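Long-range contacts in Lmo2349 protein (Listeria monocytogenes, PDB 4GVO), which probably serves as the extracellular solute-binding component of an ABC transporter that takes up L-cystine, capturing an amino-acid ligand in its pocket: residues A[77-82]-A[197-202]; A[88-93]-A[212-217]; A[11-16]-A[70-75]. One frame throughout, in Å; residues are numbered along the deposited sequence.

Contact 1: residues A[77-82]-A[197-202]; sequences MEKSKE and KVYFML. With HIS (histidine), chain E.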
loop_
_atom_site.group_PDB
_atom_site.type_symbol
_atom_site.label_atom_id
_atom_site.label_comp_id
_atom_site.label_asym_id
_atom_site.label_seq_id
_atom_site.Cartn_x
_atom_site.Cartn_y
_atom_site.Cartn_z
ATOM N N MET A 77 -4.008 1.009 1.757
ATOM C CA MET A 77 -4.148 2.467 1.677
ATOM C C MET A 77 -3.857 3.141 3.023
ATOM O O MET A 77 -4.553 2.922 4.022
ATOM C CB MET A 77 -5.560 2.874 1.208
ATOM C CG MET A 77 -5.911 2.312 -0.175
ATOM S SD MET A 77 -4.804 2.802 -1.497
ATOM C CE MET A 77 -5.422 4.451 -1.840
ATOM N N GLU A 78 -2.836 4.002 2.992
ATOM C CA GLU A 78 -2.436 4.806 4.121
ATOM C C GLU A 78 -3.389 5.936 4.378
ATOM O O GLU A 78 -3.791 6.649 3.454
ATOM C CB GLU A 78 -1.041 5.361 3.838
ATOM C CG GLU A 78 0.066 4.311 3.857
ATOM C CD GLU A 78 1.335 4.836 3.160
ATOM O OE1 GLU A 78 1.951 5.792 3.695
ATOM O OE2 GLU A 78 1.698 4.338 2.079
ATOM N N LYS A 79 -3.719 6.173 5.650
ATOM C CA LYS A 79 -4.513 7.321 6.000
ATOM C C LYS A 79 -3.682 8.588 5.892
ATOM O O LYS A 79 -2.579 8.647 6.392
ATOM C CB LYS A 79 -5.113 7.183 7.384
ATOM C CG LYS A 79 -6.049 8.338 7.725
ATOM C CD LYS A 79 -6.396 8.403 9.191
ATOM C CE LYS A 79 -7.305 7.285 9.592
ATOM N NZ LYS A 79 -7.426 7.309 11.072
ATOM N N SER A 80 -4.199 9.576 5.211
ATOM C CA SER A 80 -3.596 10.915 5.124
ATOM C C SER A 80 -4.698 11.941 5.251
ATOM O O SER A 80 -5.844 11.686 4.896
ATOM C CB SER A 80 -2.886 11.123 3.801
ATOM O OG SER A 80 -3.784 11.146 2.700
ATOM N N LYS A 81 -4.322 13.133 5.691
ATOM C CA LYS A 81 -5.305 14.197 5.783
ATOM C C LYS A 81 -5.871 14.576 4.411
ATOM O O LYS A 81 -7.079 14.858 4.290
ATOM C CB LYS A 81 -4.729 15.364 6.549
ATOM C CG LYS A 81 -3.540 16.012 5.883
ATOM C CD LYS A 81 -3.064 17.243 6.645
ATOM C CE LYS A 81 -2.029 18.043 5.865
ATOM N NZ LYS A 81 -2.331 18.243 4.423
ATOM N N GLU A 82 -5.063 14.504 3.358
ATOM C CA GLU A 82 -5.535 14.759 1.991
ATOM C C GLU A 82 -6.621 13.793 1.576
ATOM O O GLU A 82 -7.664 14.189 1.032
ATOM C CB GLU A 82 -4.381 14.692 1.012
ATOM C CG GLU A 82 -3.429 15.849 1.169
ATOM C CD GLU A 82 -2.393 15.716 2.295
ATOM O OE1 GLU A 82 -2.375 14.717 3.074
ATOM O OE2 GLU A 82 -1.599 16.692 2.395
ATOM N N LYS A 197 -1.118 4.291 9.347
ATOM C CA LYS A 197 -1.680 2.942 9.315
ATOM C C LYS A 197 -2.538 2.767 8.053
ATOM O O LYS A 197 -2.861 3.726 7.368
ATOM C CB LYS A 197 -2.485 2.694 10.588
ATOM C CG LYS A 197 -1.673 2.741 11.877
ATOM C CD LYS A 197 -2.471 2.441 13.142
ATOM C CE LYS A 197 -1.537 2.525 14.363
ATOM N NZ LYS A 197 -2.250 2.131 15.570
ATOM N N VAL A 198 -2.899 1.516 7.799
ATOM C CA VAL A 198 -3.598 1.069 6.597
ATOM C C VAL A 198 -5.053 0.751 6.965
ATOM O O VAL A 198 -5.323 0.050 7.959
ATOM C CB VAL A 198 -2.897 -0.176 6.029
ATOM C CG1 VAL A 198 -3.814 -0.959 5.061
ATOM C CG2 VAL A 198 -1.565 0.212 5.355
ATOM N N TYR A 199 -5.966 1.261 6.151
ATOM C CA TYR A 199 -7.376 1.107 6.320
ATOM C C TYR A 199 -8.044 0.897 4.960
ATOM O O TYR A 199 -7.457 1.174 3.926
ATOM C CB TYR A 199 -7.986 2.357 6.948
ATOM C CG TYR A 199 -7.384 2.837 8.245
ATOM C CD1 TYR A 199 -6.236 3.632 8.251
ATOM C CD2 TYR A 199 -7.971 2.536 9.454
ATOM C CE1 TYR A 199 -5.689 4.106 9.411
ATOM C CE2 TYR A 199 -7.416 2.976 10.625
ATOM C CZ TYR A 199 -6.274 3.777 10.597
ATOM O OH TYR A 199 -5.742 4.248 11.757
ATOM N N PHE A 200 -9.307 0.486 4.982
ATOM C CA PHE A 200 -10.149 0.564 3.792
ATOM C C PHE A 200 -10.619 2.000 3.550
ATOM O O PHE A 200 -10.760 2.781 4.498
ATOM C CB PHE A 200 -11.355 -0.359 3.908
ATOM C CG PHE A 200 -10.973 -1.795 4.110
ATOM C CD1 PHE A 200 -10.455 -2.510 3.061
ATOM C CD2 PHE A 200 -11.111 -2.438 5.356
ATOM C CE1 PHE A 200 -10.081 -3.813 3.203
ATOM C CE2 PHE A 200 -10.684 -3.756 5.518
ATOM C CZ PHE A 200 -10.200 -4.458 4.432
ATOM N N MET A 201 -10.857 2.327 2.285
ATOM C CA MET A 201 -11.372 3.609 1.926
ATOM C C MET A 201 -12.710 3.459 1.278
ATOM O O MET A 201 -12.906 2.559 0.452
ATOM C CB MET A 201 -10.414 4.354 0.979
ATOM C CG MET A 201 -9.087 4.660 1.649
ATOM S SD MET A 201 -7.923 5.575 0.611
ATOM C CE MET A 201 -8.841 7.080 0.300
ATOM N N LEU A 202 -13.628 4.341 1.647
ATOM C CA LEU A 202 -15.021 4.304 1.178
ATOM C C LEU A 202 -15.462 5.714 0.796
ATOM O O LEU A 202 -14.820 6.687 1.104
ATOM C CB LEU A 202 -15.934 3.771 2.291
ATOM C CG LEU A 202 -15.577 2.409 2.897
ATOM C CD1 LEU A 202 -14.673 2.539 4.140
ATOM C CD2 LEU A 202 -16.858 1.641 3.241
HETATM N N HIS E . 0.389 2.342 0.758
HETATM C CA HIS E . 0.181 3.053 -0.541
HETATM C C HIS E . -0.679 4.266 -0.412
HETATM O O HIS E . -1.304 4.441 0.644
HETATM C CB HIS E . -0.424 2.108 -1.564
HETATM C CG HIS E . 0.615 1.310 -2.292
HETATM N ND1 HIS E . 1.409 0.443 -1.646
HETATM C CD2 HIS E . 1.040 1.314 -3.642
HETATM C CE1 HIS E . 2.286 -0.089 -2.536
HETATM N NE2 HIS E . 2.028 0.431 -3.745
HETATM O OXT HIS E . -0.739 5.084 -1.359
HETATM O O HOH W 1 -6.574 -0.431 1.829
HETATM O O HOH W 2 -4.692 6.480 12.133
#
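The amino-acid pocket of this solute-binding protein is backed here by a single beta bridge, in which Glu78 pairs with Val198. Two backbone bonds make it: Tyr199 N gives to Met77 O at 3.0 Å and Lys79 N to Lys197 O at 3.1 Å. Between them the CA hydrogens of Val198 and Glu78 lean on the same two carbonyls.

The side chain of Glu78 leaves the backbone away from 197-202, and its carboxylate meets the ligand. Glu78 N donates to the carboxylate O of the bound histidine at 2.8 Å, almost straight (174°), while OE2 lies 2.7 Å from the ligand N and OE1 takes a bond from Asn128. An acidic residue suits a site that must receive an amino group; s-oxy cysteine is seen in the same pocket. In the family 3 binding-protein fold, the long strand 191-202 is bridged to a pocket loop.

Beside the bridge, Met77 CB packs 3.6 Å from Met201 SD. The two methionine side chains cross at about a right angle, and Met77, bent at both chi2 (-59°) and chi3 (-80°), brings CE back to within 3.7 Å of the same sulfur. In one of its two conformers Lys79 lays CE over a face of the Tyr199 ring, 4.0 Å from the centroid, and in that conformer a water may link Lys79 NZ and Tyr199 OH.

Contact 2: residues A[88-93]-A[212-217]; sequences LFNDVA and KVDEAL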
loop_
_atom_site.group_PDB
_atom_site.type_symbol
_atom_site.label_atom_id
_atom_site.label_comp_id
_atom_site.label_asym_id
_atom_site.label_seq_id
_atom_site.Cartn_x
_atom_site.Cartn_y
_atom_site.Cartn_z
ATOM N N LEU A 88 -13.983 8.439 3.222
ATOM C CA LEU A 88 -14.151 7.823 4.520
ATOM C C LEU A 88 -13.145 6.707 4.718
ATOM O O LEU A 88 -12.984 5.854 3.861
ATOM C CB LEU A 88 -15.576 7.296 4.629
ATOM C CG LEU A 88 -15.965 6.577 5.911
ATOM C CD1 LEU A 88 -15.811 7.524 7.107
ATOM C CD2 LEU A 88 -17.395 6.092 5.766
ATOM N N PHE A 89 -12.469 6.723 5.856
ATOM C CA PHE A 89 -11.659 5.589 6.308
ATOM C C PHE A 89 -12.415 4.843 7.399
ATOM O O PHE A 89 -13.017 5.476 8.268
ATOM C CB PHE A 89 -10.331 6.036 6.881
ATOM C CG PHE A 89 -9.374 6.548 5.828
ATOM C CD1 PHE A 89 -9.545 7.778 5.246
ATOM C CD2 PHE A 89 -8.345 5.775 5.379
ATOM C CE1 PHE A 89 -8.624 8.225 4.270
ATOM C CE2 PHE A 89 -7.459 6.202 4.396
ATOM C CZ PHE A 89 -7.582 7.431 3.871
ATOM N N ASN A 90 -12.388 3.508 7.383
ATOM C CA ASN A 90 -12.940 2.781 8.512
ATOM C C ASN A 90 -12.049 3.036 9.746
ATOM O O ASN A 90 -10.945 3.584 9.613
ATOM C CB ASN A 90 -13.137 1.311 8.194
ATOM C CG ASN A 90 -11.837 0.569 8.069
ATOM O OD1 ASN A 90 -11.023 0.912 7.219
ATOM N ND2 ASN A 90 -11.628 -0.436 8.915
ATOM N N ASP A 91 -12.529 2.659 10.940
ATOM C CA ASP A 91 -11.817 2.937 12.205
ATOM C C ASP A 91 -10.732 1.952 12.553
ATOM O O ASP A 91 -9.813 2.291 13.326
ATOM C CB ASP A 91 -12.783 2.979 13.410
ATOM C CG ASP A 91 -13.592 4.279 13.500
ATOM O OD1 ASP A 91 -13.441 5.192 12.670
ATOM O OD2 ASP A 91 -14.404 4.389 14.442
ATOM N N VAL A 92 -10.823 0.725 12.042
ATOM C CA VAL A 92 -9.920 -0.328 12.483
ATOM C C VAL A 92 -8.817 -0.564 11.439
ATOM O O VAL A 92 -9.102 -0.976 10.319
ATOM C CB VAL A 92 -10.700 -1.615 12.777
ATOM C CG1 VAL A 92 -9.753 -2.723 13.226
ATOM C CG2 VAL A 92 -11.812 -1.355 13.826
ATOM N N ALA A 93 -7.563 -0.339 11.801
ATOM C CA ALA A 93 -6.444 -0.522 10.875
ATOM C C ALA A 93 -6.160 -2.000 10.685
ATOM O O ALA A 93 -6.433 -2.849 11.583
ATOM C CB ALA A 93 -5.196 0.152 11.463
ATOM N N LYS A 212 -19.982 -1.750 9.516
ATOM C CA LYS A 212 -20.070 -3.203 9.352
ATOM C C LYS A 212 -18.684 -3.786 9.121
ATOM O O LYS A 212 -18.315 -4.818 9.701
ATOM C CB LYS A 212 -21.049 -3.584 8.233
ATOM C CG LYS A 212 -22.509 -3.214 8.525
ATOM C CD LYS A 212 -23.194 -4.195 9.430
ATOM C CE LYS A 212 -24.681 -3.862 9.569
ATOM N NZ LYS A 212 -25.365 -4.869 10.409
ATOM N N VAL A 213 -17.916 -3.149 8.262
ATOM C CA VAL A 213 -16.544 -3.592 8.009
ATOM C C VAL A 213 -15.747 -3.594 9.309
ATOM O O VAL A 213 -14.983 -4.526 9.579
ATOM C CB VAL A 213 -15.882 -2.723 6.888
ATOM C CG1 VAL A 213 -14.350 -2.909 6.803
ATOM C CG2 VAL A 213 -16.555 -3.036 5.556
ATOM N N ASP A 214 -15.860 -2.522 10.102
ATOM C CA ASP A 214 -15.169 -2.460 11.400
ATOM C C ASP A 214 -15.602 -3.566 12.339
ATOM O O ASP A 214 -14.762 -4.135 13.006
ATOM C CB ASP A 214 -15.407 -1.110 12.111
ATOM C CG ASP A 214 -14.608 0.017 11.515
ATOM O OD1 ASP A 214 -13.480 -0.305 11.052
ATOM O OD2 ASP A 214 -15.041 1.212 11.643
ATOM N N GLU A 215 -16.883 -3.906 12.357
ATOM C CA GLU A 215 -17.367 -5.004 13.198
ATOM C C GLU A 215 -16.728 -6.324 12.771
ATOM O O GLU A 215 -16.202 -7.086 13.579
ATOM C CB GLU A 215 -18.899 -5.070 13.137
ATOM C CG GLU A 215 -19.574 -3.941 13.863
ATOM C CD GLU A 215 -21.064 -3.761 13.552
ATOM O OE1 GLU A 215 -21.633 -4.479 12.694
ATOM O OE2 GLU A 215 -21.691 -2.864 14.160
ATOM N N ALA A 216 -16.728 -6.561 11.473
ATOM C CA ALA A 216 -16.137 -7.782 10.967
ATOM C C ALA A 216 -14.622 -7.840 11.241
ATOM O O ALA A 216 -14.084 -8.862 11.689
ATOM C CB ALA A 216 -16.419 -7.919 9.476
ATOM N N LEU A 217 -13.920 -6.747 10.934
ATOM C CA LEU A 217 -12.490 -6.714 11.130
ATOM C C LEU A 217 -12.172 -6.882 12.628
ATOM O O LEU A 217 -11.207 -7.560 12.962
ATOM C CB LEU A 217 -11.900 -5.395 10.599
ATOM C CG LEU A 217 -10.362 -5.295 10.512
ATOM C CD1 LEU A 217 -9.635 -6.524 10.009
ATOM C CD2 LEU A 217 -10.006 -4.043 9.683
#
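Asp214, on helix 207-222, pushes its carboxylate into the turn formed by Asn90, Asp91 and Val92, and this is the tight part of the contact. Asp214 OD1 receives two good bonds. Asn90 ND2 reaches it at 2.8 Å, nearly along the C-O direction, and Val92 N, 3.0 Å away, comes from the other face of the carboxylate, well above its plane. Asp214 OD2 meanwhile accepts from Asp91 N at 3.0 Å through its syn lone pair, in a fairly straight bond (163°). With both oxygens held, and OD1 held by two donors from opposite sides of its plane, the carboxylate has little freedom to rotate. Aspartate suits the place because one short side chain offers acceptors to several N-H groups of a turn, and these donors probably favour its charged form.

Asn90 is suited in turn by having a donor and an acceptor on one flat head. With chi1 at 70°, its CG stands between the backbone N and the carbonyl carbon, bringing ND2 to the helix; the amide plane is turned 33° from the carboxylate. Next to this polar knot, Val92 and Leu217 lie alongside one another, pointing opposite ways, Val92 CG1 lying 3.8 Å from Leu217 CG, and Leu217 CD2 comes to 3.3 Å from Val92 O.

The solvent side is looser. The Asp91 side chain is exposed and modelled in two conformers; its CB lies 3.4 Å from Asp214 OD2. In one conformer Asp91 OD2 comes to 4.3 Å from Asp214 OD2, a like charge that would partly offset the donors.

Val92 also rests on Gln218 and Ile221 of the same helix, Leu217 touches Tyr94, and Asn90 OD1 accepts from Phe200 N, so the turn lies between helix 207-222 and strand 191-202.

Contact 3: residues A[11-16]-A[70-75]; sequences ITVGTG and VDIVAH. With HIS (histidine), chain E.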
loop_
_atom_site.group_PDB
_atom_site.type_symbol
_atom_site.label_atom_id
_atom_site.label_comp_id
_atom_site.label_asym_id
_atom_site.label_seq_id
_atom_site.Cartn_x
_atom_site.Cartn_y
_atom_site.Cartn_z
ATOM N N ILE A 11 -21.329 -5.384 -2.845
ATOM C CA ILE A 11 -20.336 -4.338 -2.621
ATOM C C ILE A 11 -19.188 -4.615 -3.559
ATOM O O ILE A 11 -18.663 -5.708 -3.569
ATOM C CB ILE A 11 -19.825 -4.385 -1.147
ATOM C CG1 ILE A 11 -20.999 -4.207 -0.163
ATOM C CG2 ILE A 11 -18.726 -3.377 -0.927
ATOM C CD1 ILE A 11 -21.867 -2.967 -0.397
ATOM N N THR A 12 -18.812 -3.614 -4.342
ATOM C CA THR A 12 -17.683 -3.719 -5.252
ATOM C C THR A 12 -16.431 -3.116 -4.638
ATOM O O THR A 12 -16.423 -1.967 -4.212
ATOM C CB THR A 12 -17.981 -3.057 -6.606
ATOM O OG1 THR A 12 -19.162 -3.692 -7.151
ATOM C CG2 THR A 12 -16.831 -3.218 -7.598
ATOM N N VAL A 13 -15.416 -3.943 -4.546
ATOM C CA VAL A 13 -14.125 -3.592 -3.957
ATOM C C VAL A 13 -13.088 -3.407 -5.040
ATOM O O VAL A 13 -12.747 -4.353 -5.757
ATOM C CB VAL A 13 -13.666 -4.722 -2.990
ATOM C CG1 VAL A 13 -12.361 -4.346 -2.294
ATOM C CG2 VAL A 13 -14.758 -5.055 -1.967
ATOM N N GLY A 14 -12.556 -2.200 -5.168
ATOM C CA GLY A 14 -11.451 -1.972 -6.046
ATOM C C GLY A 14 -10.152 -2.425 -5.422
ATOM O O GLY A 14 -9.873 -2.103 -4.270
ATOM N N THR A 15 -9.368 -3.147 -6.200
ATOM C CA THR A 15 -8.029 -3.523 -5.811
ATOM C C THR A 15 -7.144 -3.655 -7.025
ATOM O O THR A 15 -7.601 -3.452 -8.159
ATOM C CB THR A 15 -8.067 -4.795 -4.932
ATOM O OG1 THR A 15 -6.799 -4.961 -4.267
ATOM C CG2 THR A 15 -8.398 -6.060 -5.735
ATOM N N GLY A 16 -5.882 -3.979 -6.804
ATOM C CA GLY A 16 -4.907 -4.156 -7.871
ATOM C C GLY A 16 -4.518 -5.620 -8.071
ATOM O O GLY A 16 -5.069 -6.546 -7.453
ATOM N N VAL A 70 -16.516 2.015 -7.699
ATOM C CA VAL A 70 -16.328 1.009 -6.667
ATOM C C VAL A 70 -16.900 1.583 -5.346
ATOM O O VAL A 70 -17.055 2.796 -5.206
ATOM C CB VAL A 70 -14.865 0.588 -6.495
ATOM C CG1 VAL A 70 -14.313 -0.100 -7.784
ATOM C CG2 VAL A 70 -14.002 1.755 -6.038
ATOM N N ASP A 71 -17.209 0.706 -4.397
ATOM C CA ASP A 71 -17.692 1.079 -3.092
ATOM C C ASP A 71 -16.636 1.161 -2.007
ATOM O O ASP A 71 -16.779 1.918 -1.038
ATOM C CB ASP A 71 -18.799 0.113 -2.650
ATOM C CG ASP A 71 -19.931 -0.001 -3.673
ATOM O OD1 ASP A 71 -20.452 1.054 -4.119
ATOM O OD2 ASP A 71 -20.307 -1.147 -4.063
ATOM N N ILE A 72 -15.578 0.388 -2.163
ATOM C CA ILE A 72 -14.476 0.303 -1.209
ATOM C C ILE A 72 -13.223 0.127 -1.989
ATOM O O ILE A 72 -13.262 -0.536 -3.039
ATOM C CB ILE A 72 -14.596 -0.951 -0.306
ATOM C CG1 ILE A 72 -15.874 -0.899 0.513
ATOM C CG2 ILE A 72 -13.373 -1.097 0.604
ATOM C CD1 ILE A 72 -16.056 -2.068 1.489
ATOM N N VAL A 73 -12.122 0.668 -1.471
ATOM C CA VAL A 73 -10.782 0.372 -2.039
ATOM C C VAL A 73 -9.978 -0.352 -0.971
ATOM O O VAL A 73 -9.955 0.087 0.203
ATOM C CB VAL A 73 -10.085 1.662 -2.501
ATOM C CG1 VAL A 73 -8.605 1.423 -2.807
ATOM C CG2 VAL A 73 -10.801 2.224 -3.732
ATOM N N ALA A 74 -9.329 -1.437 -1.397
ATOM C CA ALA A 74 -8.398 -2.237 -0.564
ATOM C C ALA A 74 -7.084 -2.386 -1.292
ATOM O O ALA A 74 -7.020 -3.129 -2.262
ATOM C CB ALA A 74 -8.998 -3.620 -0.303
ATOM N N HIS A 75 -6.075 -1.609 -0.910
ATOM C CA HIS A 75 -4.778 -1.681 -1.521
ATOM C C HIS A 75 -3.732 -1.096 -0.603
ATOM O O HIS A 75 -3.014 -0.175 -0.980
ATOM C CB HIS A 75 -4.782 -0.939 -2.882
ATOM C CG HIS A 75 -3.626 -1.299 -3.797
ATOM N ND1 HIS A 75 -2.315 -1.031 -3.506
ATOM C CD2 HIS A 75 -3.625 -1.935 -5.038
ATOM C CE1 HIS A 75 -1.539 -1.503 -4.520
ATOM N NE2 HIS A 75 -2.327 -2.017 -5.459
HETATM N N HIS E . 0.389 2.342 0.758
HETATM C CA HIS E . 0.181 3.053 -0.541
HETATM C C HIS E . -0.679 4.266 -0.412
HETATM O O HIS E . -1.304 4.441 0.644
HETATM C CB HIS E . -0.424 2.108 -1.564
HETATM C CG HIS E . 0.615 1.310 -2.292
HETATM N ND1 HIS E . 1.409 0.443 -1.646
HETATM C CD2 HIS E . 1.040 1.314 -3.642
HETATM C CE1 HIS E . 2.286 -0.089 -2.536
HETATM N NE2 HIS E . 2.028 0.431 -3.745
HETATM O OXT HIS E . -0.739 5.084 -1.359
HETATM O O HOH W 3 -21.489 -2.372 -6.217
#
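Val13 and Ile72 bridge side by side where strand 9-15 runs parallel to strand 72-73, with both side chains on one face. There Val13 CG1 meets the small Ala74 CB at 4.0 Å, and farther back, in one of two Ile72 conformers, Ile72 CD1 lies against Ile11 CG2 at 3.8 Å. These branched residues suit a buried strand. The opposite face carries Val73 and bare Gly14, into whose dip comes Val70 CG1, 3.8 Å from Gly14 CA. Gly16, equally without a bump, receives the edge of the His75 ring, whose CD2 lies 3.5 Å from Gly16 N. Chi1 of -162° swings that ring to Gly16, its ND1 and CE1 end nearing the bound histidine.

Strand 9-15 pairs parallel with 49-55 too, as expected of this binding-protein fold. Gly14 N gives to Ile72 O at 2.8 Å, Ala74 N to Gly14 O, and Thr12 O accepts from Asp71 N and Ile72 N. Side chains extend the pairing: Asp71 OD2 takes Thr12 N at 2.9 Å, nearly straight (175°), and Thr15 OG1 donates to Ala74 O at 2.7 Å. Asp71 OD2 also accepts from a water bonded to Thr12 OG1, and these donors imply a probably charged carboxylate.

Overall arrangement
The three contacts lie close together in one lobe, and all reach the mixed sheet. Their centres are 11 Å apart for contacts 1 and 2, 13 Å for contacts 1 and 3, and 14 Å for contacts 2 and 3. Strand 191-202 is the common member: it pairs antiparallel with 72-73 of contact 3 and with 88-89 of contact 2. Along the chain contact 3 closes first; contacts 1 and 2 then interleave, their second segments returning after more than a hundred residues. Contacts 1 and 3 both reach the bound histidine, whereas contact 2, farther from it, joins helix 207-222 to the 88-93 segment, tying that helix to the sheet that carries the pocket residues.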